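Local atomic coordinates of D-methionine transport system permease protein MetI (Escherichia coli, PDB entry 3TUI), a protein that forms the membrane-spanning permease of an ABC importer for D-methionine, and probably carries the substrate across the inner membrane. Residues A[147-158]-A[200-211]. Residues are numbered along the deposited sequence; the frame is centred on the assembly and turned at random.
Sequences VNAATITLITLV and VYLIQFAGDRIV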
# COMPACT_ATOMS: atom_id res chain seq x y z
N VAL A 147 4.93 -17.64 16.98
CA VAL A 147 4.10 -18.18 18.03
C VAL A 147 2.83 -18.68 17.39
O VAL A 147 2.35 -19.78 17.72
CB VAL A 147 3.87 -17.18 19.18
CG1 VAL A 147 2.75 -17.63 20.13
CG2 VAL A 147 5.19 -17.00 19.93
N ASN A 148 2.33 -17.95 16.41
CA ASN A 148 1.23 -18.53 15.68
C ASN A 148 1.56 -19.95 15.11
O ASN A 148 0.77 -20.89 15.30
CB ASN A 148 0.76 -17.64 14.56
CG ASN A 148 -0.67 -17.91 14.22
OD1 ASN A 148 -1.57 -17.50 14.97
ND2 ASN A 148 -0.91 -18.68 13.15
N ALA A 149 2.71 -20.11 14.44
CA ALA A 149 3.12 -21.41 13.87
C ALA A 149 3.19 -22.52 14.91
O ALA A 149 2.89 -23.68 14.62
CB ALA A 149 4.48 -21.30 13.18
N ALA A 150 3.63 -22.16 16.11
CA ALA A 150 3.77 -23.12 17.21
C ALA A 150 2.41 -23.69 17.59
O ALA A 150 2.21 -24.93 17.69
CB ALA A 150 4.42 -22.45 18.43
N THR A 151 1.49 -22.76 17.84
CA THR A 151 0.10 -23.11 18.02
C THR A 151 -0.21 -24.07 16.88
O THR A 151 -0.42 -25.26 17.11
CB THR A 151 -0.84 -21.88 17.97
OG1 THR A 151 -0.32 -20.84 18.80
CG2 THR A 151 -2.28 -22.27 18.41
N ILE A 152 -0.18 -23.58 15.66
CA ILE A 152 -0.60 -24.44 14.57
C ILE A 152 0.20 -25.76 14.47
O ILE A 152 -0.35 -26.78 14.03
CB ILE A 152 -0.68 -23.69 13.22
CG1 ILE A 152 -1.52 -24.49 12.23
CG2 ILE A 152 0.69 -23.34 12.70
CD1 ILE A 152 -3.02 -24.32 12.50
N THR A 153 1.46 -25.79 14.92
CA THR A 153 2.26 -27.03 14.89
C THR A 153 1.84 -28.09 15.93
O THR A 153 1.59 -29.28 15.61
CB THR A 153 3.78 -26.68 15.09
OG1 THR A 153 4.28 -26.05 13.90
CG2 THR A 153 4.65 -27.93 15.38
N LEU A 154 1.77 -27.65 17.19
CA LEU A 154 1.29 -28.48 18.30
C LEU A 154 -0.07 -29.10 18.03
O LEU A 154 -0.27 -30.31 18.27
CB LEU A 154 1.23 -27.65 19.57
CG LEU A 154 2.58 -27.37 20.23
CD1 LEU A 154 2.48 -26.16 21.10
CD2 LEU A 154 3.03 -28.59 21.04
N ILE A 155 -1.02 -28.29 17.54
CA ILE A 155 -2.28 -28.88 17.11
C ILE A 155 -2.02 -29.93 16.05
O ILE A 155 -2.49 -31.05 16.19
CB ILE A 155 -3.32 -27.85 16.60
CG1 ILE A 155 -3.89 -27.06 17.79
CG2 ILE A 155 -4.51 -28.58 15.93
CD1 ILE A 155 -4.49 -25.69 17.43
N THR A 156 -1.27 -29.59 15.00
CA THR A 156 -1.02 -30.62 13.99
C THR A 156 -0.48 -31.87 14.70
O THR A 156 -0.97 -32.99 14.47
CB THR A 156 -0.06 -30.16 12.87
OG1 THR A 156 -0.76 -29.34 11.92
CG2 THR A 156 0.52 -31.35 12.13
N LEU A 157 0.51 -31.69 15.58
CA LEU A 157 1.06 -32.87 16.26
C LEU A 157 0.07 -33.73 17.05
O LEU A 157 0.28 -34.95 17.14
CB LEU A 157 2.27 -32.53 17.13
CG LEU A 157 3.45 -32.43 16.17
CD1 LEU A 157 4.70 -32.23 16.96
CD2 LEU A 157 3.54 -33.75 15.44
N VAL A 158 -0.99 -33.15 17.62
CA VAL A 158 -2.03 -33.98 18.22
C VAL A 158 -2.60 -35.01 17.25
O VAL A 158 -2.52 -36.24 17.49
CB VAL A 158 -3.20 -33.18 18.76
CG1 VAL A 158 -4.41 -34.12 19.00
CG2 VAL A 158 -2.79 -32.37 19.99
N VAL A 200 -7.35 -29.58 21.99
CA VAL A 200 -7.08 -28.68 20.87
C VAL A 200 -7.55 -27.23 21.15
O VAL A 200 -6.78 -26.27 21.01
CB VAL A 200 -7.66 -29.22 19.54
CG1 VAL A 200 -7.38 -28.23 18.41
CG2 VAL A 200 -7.02 -30.53 19.20
N TYR A 201 -8.80 -27.08 21.57
CA TYR A 201 -9.28 -25.76 21.94
C TYR A 201 -8.32 -25.16 22.96
O TYR A 201 -7.94 -24.01 22.84
CB TYR A 201 -10.68 -25.84 22.50
CG TYR A 201 -11.71 -25.68 21.45
CD1 TYR A 201 -11.39 -25.97 20.12
CD2 TYR A 201 -13.02 -25.32 21.76
CE1 TYR A 201 -12.35 -25.85 19.11
CE2 TYR A 201 -13.99 -25.20 20.77
CZ TYR A 201 -13.64 -25.47 19.44
OH TYR A 201 -14.59 -25.35 18.45
N LEU A 202 -7.91 -25.94 23.95
CA LEU A 202 -6.97 -25.41 24.93
C LEU A 202 -5.66 -25.03 24.28
O LEU A 202 -5.16 -23.94 24.48
CB LEU A 202 -6.72 -26.37 26.09
CG LEU A 202 -7.56 -25.97 27.31
CD1 LEU A 202 -9.07 -25.72 26.99
CD2 LEU A 202 -7.41 -27.05 28.35
N ILE A 203 -5.11 -25.91 23.47
CA ILE A 203 -3.93 -25.51 22.73
C ILE A 203 -4.17 -24.27 21.84
O ILE A 203 -3.34 -23.35 21.82
CB ILE A 203 -3.34 -26.72 21.97
CG1 ILE A 203 -1.87 -26.47 21.65
CG2 ILE A 203 -4.14 -27.03 20.73
CD1 ILE A 203 -1.09 -27.79 21.61
N GLN A 204 -5.33 -24.16 21.20
CA GLN A 204 -5.58 -22.99 20.36
C GLN A 204 -5.70 -21.76 21.23
O GLN A 204 -4.86 -20.89 21.15
CB GLN A 204 -6.86 -23.17 19.56
CG GLN A 204 -7.18 -22.00 18.66
CD GLN A 204 -6.51 -22.14 17.32
OE1 GLN A 204 -6.62 -23.16 16.66
NE2 GLN A 204 -5.80 -21.09 16.91
N PHE A 205 -6.73 -21.71 22.08
CA PHE A 205 -6.95 -20.58 22.97
C PHE A 205 -5.67 -20.05 23.61
O PHE A 205 -5.44 -18.84 23.65
CB PHE A 205 -7.92 -20.98 24.08
CG PHE A 205 -7.79 -20.13 25.32
CD1 PHE A 205 -6.91 -20.53 26.35
CD2 PHE A 205 -8.53 -18.97 25.49
CE1 PHE A 205 -6.75 -19.76 27.51
CE2 PHE A 205 -8.39 -18.18 26.66
CZ PHE A 205 -7.50 -18.58 27.67
N ALA A 206 -4.82 -20.94 24.12
CA ALA A 206 -3.60 -20.50 24.78
C ALA A 206 -2.68 -19.75 23.82
O ALA A 206 -2.28 -18.62 24.09
CB ALA A 206 -2.88 -21.67 25.42
N GLY A 207 -2.37 -20.36 22.68
CA GLY A 207 -1.55 -19.71 21.67
C GLY A 207 -2.04 -18.32 21.30
O GLY A 207 -1.29 -17.35 21.37
N ASP A 208 -3.31 -18.21 20.91
CA ASP A 208 -3.90 -16.91 20.64
C ASP A 208 -3.63 -15.97 21.80
O ASP A 208 -3.19 -14.86 21.59
CB ASP A 208 -5.40 -17.07 20.41
CG ASP A 208 -5.72 -17.92 19.18
OD1 ASP A 208 -4.75 -18.48 18.61
OD2 ASP A 208 -6.91 -18.05 18.81
N ARG A 209 -3.86 -16.42 23.03
CA ARG A 209 -3.58 -15.61 24.20
C ARG A 209 -2.15 -15.09 24.19
O ARG A 209 -1.89 -13.96 24.58
CB ARG A 209 -3.85 -16.39 25.49
CG ARG A 209 -3.80 -15.53 26.73
CD ARG A 209 -5.01 -14.61 26.84
NE ARG A 209 -6.14 -15.22 27.55
CZ ARG A 209 -7.39 -14.77 27.51
NH1 ARG A 209 -8.34 -15.38 28.21
NH2 ARG A 209 -7.70 -13.69 26.79
N ILE A 210 -1.21 -15.90 23.75
CA ILE A 210 0.17 -15.43 23.64
C ILE A 210 0.37 -14.45 22.48
O ILE A 210 1.02 -13.43 22.64
CB ILE A 210 1.17 -16.60 23.52
CG1 ILE A 210 0.96 -17.56 24.70
CG2 ILE A 210 2.61 -16.09 23.49
CD1 ILE A 210 1.55 -18.93 24.49
N VAL A 211 -0.20 -14.76 21.32
CA VAL A 211 -0.01 -13.92 20.14
C VAL A 211 -0.66 -12.54 20.31
O VAL A 211 -0.07 -11.51 19.94
CB VAL A 211 -0.55 -14.60 18.86
CG1 VAL A 211 -0.50 -13.63 17.68
CG2 VAL A 211 0.23 -15.88 18.56
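Val-147 packs against Val-211 and Ile-210 through one methyl, CG1. Val-147 CG1 lies 3.4 Å from Val-211 CG2, and the two valines run alongside one another, pointing opposite ways. Ile-210 lies across Val-147, nearly perpendicular, with CG2 touching the same methyl. At the other end, Ile-155 meets Val-200, its CG1 3.7 Å from Val-200 CG1. Ile-203 packs against Leu-154 and Ile-155, though its exact placing is doubtful. These apolar groups join two antiparallel helices, 130-163 and 186-211, probably where they leave the membrane on the cytoplasmic side, in a permease of the ABC transmembrane type-1 family. Their segment axes approach to 9.1 Å at 174°. Within the two segments, the closest pair of CA atoms is Thr-151 and Gly-207, 5.3 Å apart. Gly-207 has no side chain to block the approach, and Thr-151 OG1 sits 3.3 Å from Gly-207 CA. With OG1 beside the backbone N (chi1 -48°), Thr-151 CG2 is turned over the backbone of Ile-203 and Gln-204, nearest Ile-203 O. The side-chain hydrogen bonds here run inside each segment. Thr-151 OG1 donates to Val-147 O at 3.1 Å, tilted from the carbonyl plane. A valine in its place would keep the methyl beside Ile-203 but would probably leave Val-147 O without its hydroxyl donor. Gln-204 NE2 bonds Asp-208 OD1 at 3.3 Å on its syn side.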